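Local coordinates for ribosome-inactivating protein (Lychnis chalcedonica, PDB 2G5X) that belongs to the ribosome-inactivating family of plant proteins, a single chain that combines a mixed beta-sheet with a largely helical part, at residues T153-N156 and V157-A161; A62-S66 and D67-V71; S164-M167 and V168-A172. All coordinates share one frame; numbering follows the deposited sequence.

In the fold
Contacts 1 and 3 lie on the same helix, 154-173, while contact 2 is the turn of the hairpin 58-64/69-76 in the mixed sheet. Contact 1 is the partly buried start of the helix, with an N-cap and two lysines at its outer side. Contact 3 is fully buried near the centre of the molecule, where the helix widens and carries the carboxylate of Glu-170, held by Arg-173 and Tyr-119. Contact 2 is buried as well, apolar on the face of Phe-63 and Leu-70 and polar on that of Arg-64. The hairpin packs against the helix: Phe-63 meets Val-168 and Ala-169, while Leu-70 meets Ile-165 and, in contact 1, Ala-161.

Contact 1 (T153-N156 and V157-A161); sequences TGKN and VAKFA
Thr-153 and Val-157 meet at the N-terminus of helix 154-173, where an N-cap leads into the first regular turns. Val-157 N reaches Thr-153 O at 3.1 Å in a nearly straight bond of 172°, and Ala-158, Lys-159 and Phe-160 repeat the pattern by donating to the carbonyls of Gly-154, Lys-155 and Asn-156. The cap itself is the Thr-153 hydroxyl: its first torsion of 65° swings OG1 back over the opening turn, where it accepts from Asn-156 N at 3.2 Å. Threonine suits this place because its short side chain can give an acceptor to an N-H that has no preceding helical carbonyl.

The tightly packed side carries alanine, valine and phenylalanine. Ala-158 CB lies 3.1 Å from Gly-154 O, and its methyl continues onto Lys-125 and Ala-126 of helix 119-126. Val-157 places CG2 3.5 Å from Thr-153 O, while its side chain also packs on Cys-115 and Phe-152. Phe-160 leads away from the first turn toward Leu-61, Leu-140 and Ala-143; a large apolar ring can reach strand 58-64 and helix 137-145 at once.

The outer side is looser. Lys-155, fully extended and exposed, runs beside Lys-159, both pointing the same way, and their chains touch through Lys-155 CE and Lys-159 CD at 4.1 Å. Lys-155 NZ and Lys-159 NZ remain 5.8 Å apart, a like-charge pair whose repulsion is probably eased by solvent on the exposed side of Lys-155. Long flexible lysines fit such a border, with methylenes along the helix and ammonium groups carried outward. Lys-159 sends its chain off through a bend at chi3 (48°), but close to the backbone it stays near the preceding turn, with CG 3.2 Å from Lys-155 O.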
loop_
_atom_site.group_PDB
_atom_site.type_symbol
_atom_site.label_atom_id
_atom_site.label_comp_id
_atom_site.label_asym_id
_atom_site.label_seq_id
_atom_site.Cartn_x
_atom_site.Cartn_y
_atom_site.Cartn_z
ATOM N N THR A 153 -3.851 -15.206 11.294
ATOM C CA THR A 153 -4.056 -16.380 10.457
ATOM C C THR A 153 -3.620 -15.941 9.064
ATOM O O THR A 153 -3.683 -14.752 8.739
ATOM C CB THR A 153 -5.538 -16.825 10.392
ATOM O OG1 THR A 153 -6.318 -15.811 9.749
ATOM C CG2 THR A 153 -6.082 -17.085 11.787
ATOM N N GLY A 154 -3.165 -16.886 8.248
ATOM C CA GLY A 154 -2.735 -16.542 6.904
ATOM C C GLY A 154 -3.799 -15.789 6.122
ATOM O O GLY A 154 -3.506 -14.792 5.461
ATOM N N LYS A 155 -5.043 -16.253 6.208
ATOM C CA LYS A 155 -6.136 -15.618 5.482
ATOM C C LYS A 155 -6.429 -14.181 5.909
ATOM O O LYS A 155 -6.507 -13.285 5.065
ATOM C CB LYS A 155 -7.415 -16.450 5.605
ATOM C CG LYS A 155 -8.578 -15.859 4.819
ATOM C CD LYS A 155 -9.877 -16.619 5.043
ATOM C CE LYS A 155 -11.028 -15.910 4.344
ATOM N NZ LYS A 155 -12.333 -16.601 4.544
ATOM N N ASN A 156 -6.598 -13.952 7.208
ATOM C CA ASN A 156 -6.896 -12.605 7.685
ATOM C C ASN A 156 -5.792 -11.609 7.336
ATOM O O ASN A 156 -6.072 -10.508 6.856
ATOM C CB ASN A 156 -7.141 -12.603 9.197
ATOM C CG ASN A 156 -8.417 -13.331 9.586
ATOM O OD1 ASN A 156 -9.386 -13.375 8.818
ATOM N ND2 ASN A 156 -8.435 -13.887 10.794
ATOM N N VAL A 157 -4.541 -11.992 7.565
ATOM C CA VAL A 157 -3.428 -11.103 7.254
ATOM C C VAL A 157 -3.327 -10.828 5.754
ATOM O O VAL A 157 -3.162 -9.681 5.337
ATOM C CB VAL A 157 -2.087 -11.693 7.747
ATOM C CG1 VAL A 157 -0.919 -10.864 7.217
ATOM C CG2 VAL A 157 -2.065 -11.719 9.273
ATOM N N ALA A 158 -3.434 -11.881 4.949
ATOM C CA ALA A 158 -3.340 -11.740 3.494
ATOM C C ALA A 158 -4.426 -10.839 2.906
ATOM O O ALA A 158 -4.156 -10.031 2.018
ATOM C CB ALA A 158 -3.393 -13.115 2.832
ATOM N N LYS A 159 -5.654 -10.982 3.398
ATOM C CA LYS A 159 -6.765 -10.178 2.902
ATOM C C LYS A 159 -6.560 -8.708 3.244
ATOM O O LYS A 159 -6.746 -7.835 2.395
ATOM C CB LYS A 159 -8.080 -10.682 3.500
ATOM C CG LYS A 159 -8.542 -12.012 2.948
ATOM C CD LYS A 159 -10.047 -12.159 3.114
ATOM C CE LYS A 159 -10.788 -10.925 2.642
ATOM N NZ LYS A 159 -12.236 -11.227 2.466
ATOM N N PHE A 160 -6.169 -8.443 4.488
ATOM C CA PHE A 160 -5.917 -7.081 4.943
ATOM C C PHE A 160 -4.809 -6.447 4.098
ATOM O O PHE A 160 -4.908 -5.291 3.687
ATOM C CB PHE A 160 -5.504 -7.090 6.422
ATOM C CG PHE A 160 -4.961 -5.774 6.909
ATOM C CD1 PHE A 160 -5.778 -4.655 6.986
ATOM C CD2 PHE A 160 -3.622 -5.652 7.270
ATOM C CE1 PHE A 160 -5.271 -3.426 7.413
ATOM C CE2 PHE A 160 -3.105 -4.426 7.698
ATOM C CZ PHE A 160 -3.932 -3.313 7.768
ATOM N N ALA A 161 -3.754 -7.211 3.840
ATOM C CA ALA A 161 -2.627 -6.720 3.049
ATOM C C ALA A 161 -3.007 -6.395 1.601
ATOM O O ALA A 161 -2.622 -5.357 1.072
ATOM C CB ALA A 161 -1.495 -7.743 3.069
#

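Contact 2 (A62-S66 and D67-V71); sequences AFRAS and DAYLV
Ala-68 and Tyr-69 both face Arg-64, forming a G1 beta bulge at the turn of the antiparallel hairpin 58-64/69-76. Ala-68 has the left-handed backbone conformation characteristic of the first residue of such a bulge, which small alanine can adopt though less readily than glycine. Arg-64 O accepts weakly from the N-H groups of both Ala-68 and Tyr-69. Firmer bonds follow on the strand side, away from the turn: Arg-64 N donates to Tyr-69 O at 2.7 Å, and Val-71 N to Ala-62 O at 3.0 Å.

Phe-63 and Leu-70, a non-hydrogen-bonded pair, share one face of the sheet. Leu-70 CD1 sits over the Phe-63 ring, 4.1 Å from its centroid and 15° off the normal, a CH-pi contact; bulky apolar groups suit this face because helix 154-173 packs against it with Val-168, Ala-169 and Ile-165.

The Arg-64 guanidinium lies beside the Tyr-69 ring, the planes 27° apart, and Val-71 CG1 covers one face of the guanidinium, 3.7 Å from Arg-64 NH1. Beyond the hairpin, Asn-42 O takes the NE hydrogen and Glu-91 forms a salt bridge with NH2. Asp-67, its CG between the backbone N and the carbonyl carbon (chi1 56°), turns its carboxylate back toward Arg-64, placing OD1 3.4 Å from Arg-64 CG. One water joins the charged ends, 2.8 Å from Arg-64 NH1 and 2.8 Å from Asp-67 OD2.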
loop_
_atom_site.group_PDB
_atom_site.type_symbol
_atom_site.label_atom_id
_atom_site.label_comp_id
_atom_site.label_asym_id
_atom_site.label_seq_id
_atom_site.Cartn_x
_atom_site.Cartn_y
_atom_site.Cartn_z
ATOM N N ALA A 62 4.404 -0.518 6.473
ATOM C CA ALA A 62 5.768 -0.162 6.086
ATOM C C ALA A 62 6.014 -0.527 4.624
ATOM O O ALA A 62 5.899 -1.691 4.243
ATOM C CB ALA A 62 6.779 -0.875 6.979
ATOM N N PHE A 63 6.345 0.472 3.806
ATOM C CA PHE A 63 6.612 0.251 2.383
ATOM C C PHE A 63 8.067 0.522 2.023
ATOM O O PHE A 63 8.631 1.537 2.438
ATOM C CB PHE A 63 5.760 1.176 1.502
ATOM C CG PHE A 63 4.282 0.930 1.585
ATOM C CD1 PHE A 63 3.501 1.605 2.518
ATOM C CD2 PHE A 63 3.663 0.045 0.706
ATOM C CE1 PHE A 63 2.121 1.406 2.574
ATOM C CE2 PHE A 63 2.288 -0.165 0.753
ATOM C CZ PHE A 63 1.514 0.518 1.689
ATOM N N ARG A 64 8.669 -0.377 1.244
ATOM C CA ARG A 64 10.044 -0.178 0.787
ATOM C C ARG A 64 9.960 1.061 -0.110
ATOM O O ARG A 64 9.131 1.121 -1.017
ATOM C CB ARG A 64 10.530 -1.402 -0.003
ATOM C CG ARG A 64 11.889 -1.224 -0.686
ATOM C CD ARG A 64 12.507 -2.572 -1.086
ATOM N NE ARG A 64 12.954 -3.322 0.087
ATOM C CZ ARG A 64 12.412 -4.459 0.515
ATOM N NH1 ARG A 64 11.395 -5.008 -0.137
ATOM N NH2 ARG A 64 12.878 -5.039 1.612
ATOM N N ALA A 65 10.812 2.048 0.155
ATOM C CA ALA A 65 10.799 3.319 -0.573
ATOM C C ALA A 65 11.185 3.320 -2.051
ATOM O O ALA A 65 10.746 4.189 -2.809
ATOM C CB ALA A 65 11.656 4.333 0.180
ATOM N N SER A 66 11.995 2.358 -2.469
ATOM C CA SER A 66 12.429 2.302 -3.860
ATOM C C SER A 66 11.352 1.857 -4.841
ATOM O O SER A 66 11.377 2.251 -6.012
ATOM C CB SER A 66 13.631 1.365 -3.995
ATOM O OG SER A 66 13.288 0.045 -3.612
ATOM N N ASP A 67 10.411 1.045 -4.369
ATOM C CA ASP A 67 9.364 0.514 -5.237
ATOM C C ASP A 67 7.951 0.485 -4.654
ATOM O O ASP A 67 7.045 -0.084 -5.264
ATOM C CB ASP A 67 9.745 -0.901 -5.677
ATOM C CG ASP A 67 10.018 -1.829 -4.501
ATOM O OD1 ASP A 67 9.769 -1.423 -3.345
ATOM O OD2 ASP A 67 10.477 -2.968 -4.729
ATOM N N ALA A 68 7.768 1.093 -3.485
ATOM C CA ALA A 68 6.461 1.143 -2.821
ATOM C C ALA A 68 5.895 -0.257 -2.541
ATOM O O ALA A 68 4.696 -0.497 -2.667
ATOM C CB ALA A 68 5.476 1.956 -3.672
ATOM N N TYR A 69 6.773 -1.166 -2.132
ATOM C CA TYR A 69 6.408 -2.551 -1.836
ATOM C C TYR A 69 6.150 -2.761 -0.334
ATOM O O TYR A 69 6.986 -2.413 0.494
ATOM C CB TYR A 69 7.548 -3.448 -2.325
ATOM C CG TYR A 69 7.241 -4.918 -2.387
ATOM C CD1 TYR A 69 7.578 -5.765 -1.333
ATOM C CD2 TYR A 69 6.634 -5.472 -3.512
ATOM C CE1 TYR A 69 7.322 -7.128 -1.398
ATOM C CE2 TYR A 69 6.373 -6.836 -3.589
ATOM C CZ TYR A 69 6.720 -7.657 -2.532
ATOM O OH TYR A 69 6.473 -9.007 -2.608
ATOM N N LEU A 70 4.996 -3.334 0.013
ATOM C CA LEU A 70 4.639 -3.571 1.421
ATOM C C LEU A 70 5.432 -4.727 2.043
ATOM O O LEU A 70 5.385 -5.856 1.550
ATOM C CB LEU A 70 3.136 -3.863 1.544
ATOM C CG LEU A 70 2.598 -4.079 2.967
ATOM C CD1 LEU A 70 2.656 -2.772 3.747
ATOM C CD2 LEU A 70 1.166 -4.597 2.907
ATOM N N VAL A 71 6.143 -4.449 3.135
ATOM C CA VAL A 71 6.950 -5.476 3.795
ATOM C C VAL A 71 6.422 -5.959 5.147
ATOM O O VAL A 71 6.918 -6.950 5.685
ATOM C CB VAL A 71 8.416 -5.002 3.990
ATOM C CG1 VAL A 71 9.033 -4.634 2.637
ATOM C CG2 VAL A 71 8.464 -3.813 4.945
HETATM O O HOH W 1 10.694 -5.013 -2.890
HETATM O O HOH W 2 13.823 -2.110 -5.051
#

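Contact 3 (S164-M167 and V168-A172); sequences SIQM and VAEAA
Glu-170 N donates to Ile-165 O, five residues back, at 2.9 Å and 170°, so helix 154-173 opens here into a wider pi-type turn. Ala-171 N follows the same longer step to Gln-166 O, but weakly, at 3.3 Å. Just before the widening, Val-168 N still makes the usual four-residue bond to Ser-164 O at 2.8 Å, and just after it Ala-172 N returns to Val-168 O.

The side chains that touch the preceding turn are mostly small or branched. Val-168 CG2 lies 3.2 Å from Ser-164 O, and the valine packs on Phe-16 and Leu-20 of helix 10-25. A single methyl suits Ala-169, whose CB sits 3.4 Å from Ile-165 O and also meets Ile-165 CG2. Ala-171, equally small, puts CB 3.4 Å from Met-167 O and faces Tyr-13 and Leu-17 of helix 10-25. The Met-167 carbonyl is in turn hydrogen-bonded by Tyr-13 OH.

Glu-170 brings a carboxylate into this buried place. Its chain folds at chi2 (-72°), and CG passes 3.6 Å from Ile-165 O on the way to the carboxylate. There OE1 forms a salt bridge with Arg-173 and OE2 a hydrogen bond with Tyr-119 OH. Glu-200 also comes close to OE2, a like charge that the arginine and tyrosine partners probably help to offset; engaging both oxygens, they should restrict the carboxylate's rotation and help to hold it in place.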
loop_
_atom_site.group_PDB
_atom_site.type_symbol
_atom_site.label_atom_id
_atom_site.label_comp_id
_atom_site.label_asym_id
_atom_site.label_seq_id
_atom_site.Cartn_x
_atom_site.Cartn_y
_atom_site.Cartn_z
ATOM N N SER A 164 -5.124 -3.260 1.387
ATOM C CA SER A 164 -4.268 -2.110 1.659
ATOM C C SER A 164 -3.380 -1.785 0.456
ATOM O O SER A 164 -3.180 -0.619 0.121
ATOM C CB SER A 164 -3.394 -2.378 2.888
ATOM O OG SER A 164 -4.179 -2.451 4.069
ATOM N N ILE A 165 -2.842 -2.815 -0.191
ATOM C CA ILE A 165 -1.987 -2.604 -1.354
ATOM C C ILE A 165 -2.759 -1.899 -2.473
ATOM O O ILE A 165 -2.276 -0.933 -3.065
ATOM C CB ILE A 165 -1.414 -3.951 -1.862
ATOM C CG1 ILE A 165 -0.397 -4.482 -0.844
ATOM C CG2 ILE A 165 -0.767 -3.776 -3.230
ATOM C CD1 ILE A 165 0.039 -5.916 -1.094
ATOM N N GLN A 166 -3.972 -2.368 -2.743
ATOM C CA GLN A 166 -4.804 -1.777 -3.786
ATOM C C GLN A 166 -5.176 -0.326 -3.493
ATOM O O GLN A 166 -4.978 0.556 -4.329
ATOM C CB GLN A 166 -6.096 -2.587 -3.945
ATOM C CG GLN A 166 -5.906 -3.981 -4.507
ATOM C CD GLN A 166 -5.842 -3.991 -6.019
ATOM O OE1 GLN A 166 -5.043 -3.275 -6.623
ATOM N NE2 GLN A 166 -6.686 -4.809 -6.643
ATOM N N MET A 167 -5.709 -0.086 -2.298
ATOM C CA MET A 167 -6.167 1.241 -1.902
ATOM C C MET A 167 -5.097 2.261 -1.532
ATOM O O MET A 167 -5.345 3.465 -1.593
ATOM C CB MET A 167 -7.172 1.106 -0.752
ATOM C CG MET A 167 -8.429 0.323 -1.135
ATOM S SD MET A 167 -9.600 0.093 0.221
ATOM C CE MET A 167 -10.335 1.718 0.322
ATOM N N VAL A 168 -3.910 1.789 -1.163
ATOM C CA VAL A 168 -2.828 2.693 -0.782
ATOM C C VAL A 168 -1.706 2.757 -1.822
ATOM O O VAL A 168 -1.462 3.813 -2.406
ATOM C CB VAL A 168 -2.229 2.295 0.599
ATOM C CG1 VAL A 168 -1.156 3.293 1.021
ATOM C CG2 VAL A 168 -3.334 2.243 1.651
ATOM N N ALA A 169 -1.043 1.631 -2.073
ATOM C CA ALA A 169 0.067 1.604 -3.025
ATOM C C ALA A 169 -0.309 1.780 -4.497
ATOM O O ALA A 169 0.234 2.651 -5.178
ATOM C CB ALA A 169 0.872 0.315 -2.845
ATOM N N GLU A 170 -1.228 0.961 -5.000
ATOM C CA GLU A 170 -1.617 1.068 -6.403
ATOM C C GLU A 170 -2.296 2.403 -6.699
ATOM O O GLU A 170 -2.086 2.992 -7.764
ATOM C CB GLU A 170 -2.532 -0.099 -6.789
ATOM C CG GLU A 170 -1.901 -1.473 -6.558
ATOM C CD GLU A 170 -0.785 -1.815 -7.542
ATOM O OE1 GLU A 170 -0.199 -0.899 -8.157
ATOM O OE2 GLU A 170 -0.483 -3.019 -7.688
ATOM N N ALA A 171 -3.102 2.883 -5.757
ATOM C CA ALA A 171 -3.785 4.164 -5.927
ATOM C C ALA A 171 -2.754 5.296 -5.942
ATOM O O ALA A 171 -2.920 6.291 -6.646
ATOM C CB ALA A 171 -4.793 4.384 -4.796
ATOM N N ALA A 172 -1.691 5.149 -5.159
ATOM C CA ALA A 172 -0.646 6.171 -5.133
ATOM C C ALA A 172 0.055 6.223 -6.492
ATOM O O ALA A 172 0.351 7.299 -7.020
ATOM C CB ALA A 172 0.366 5.860 -4.032
#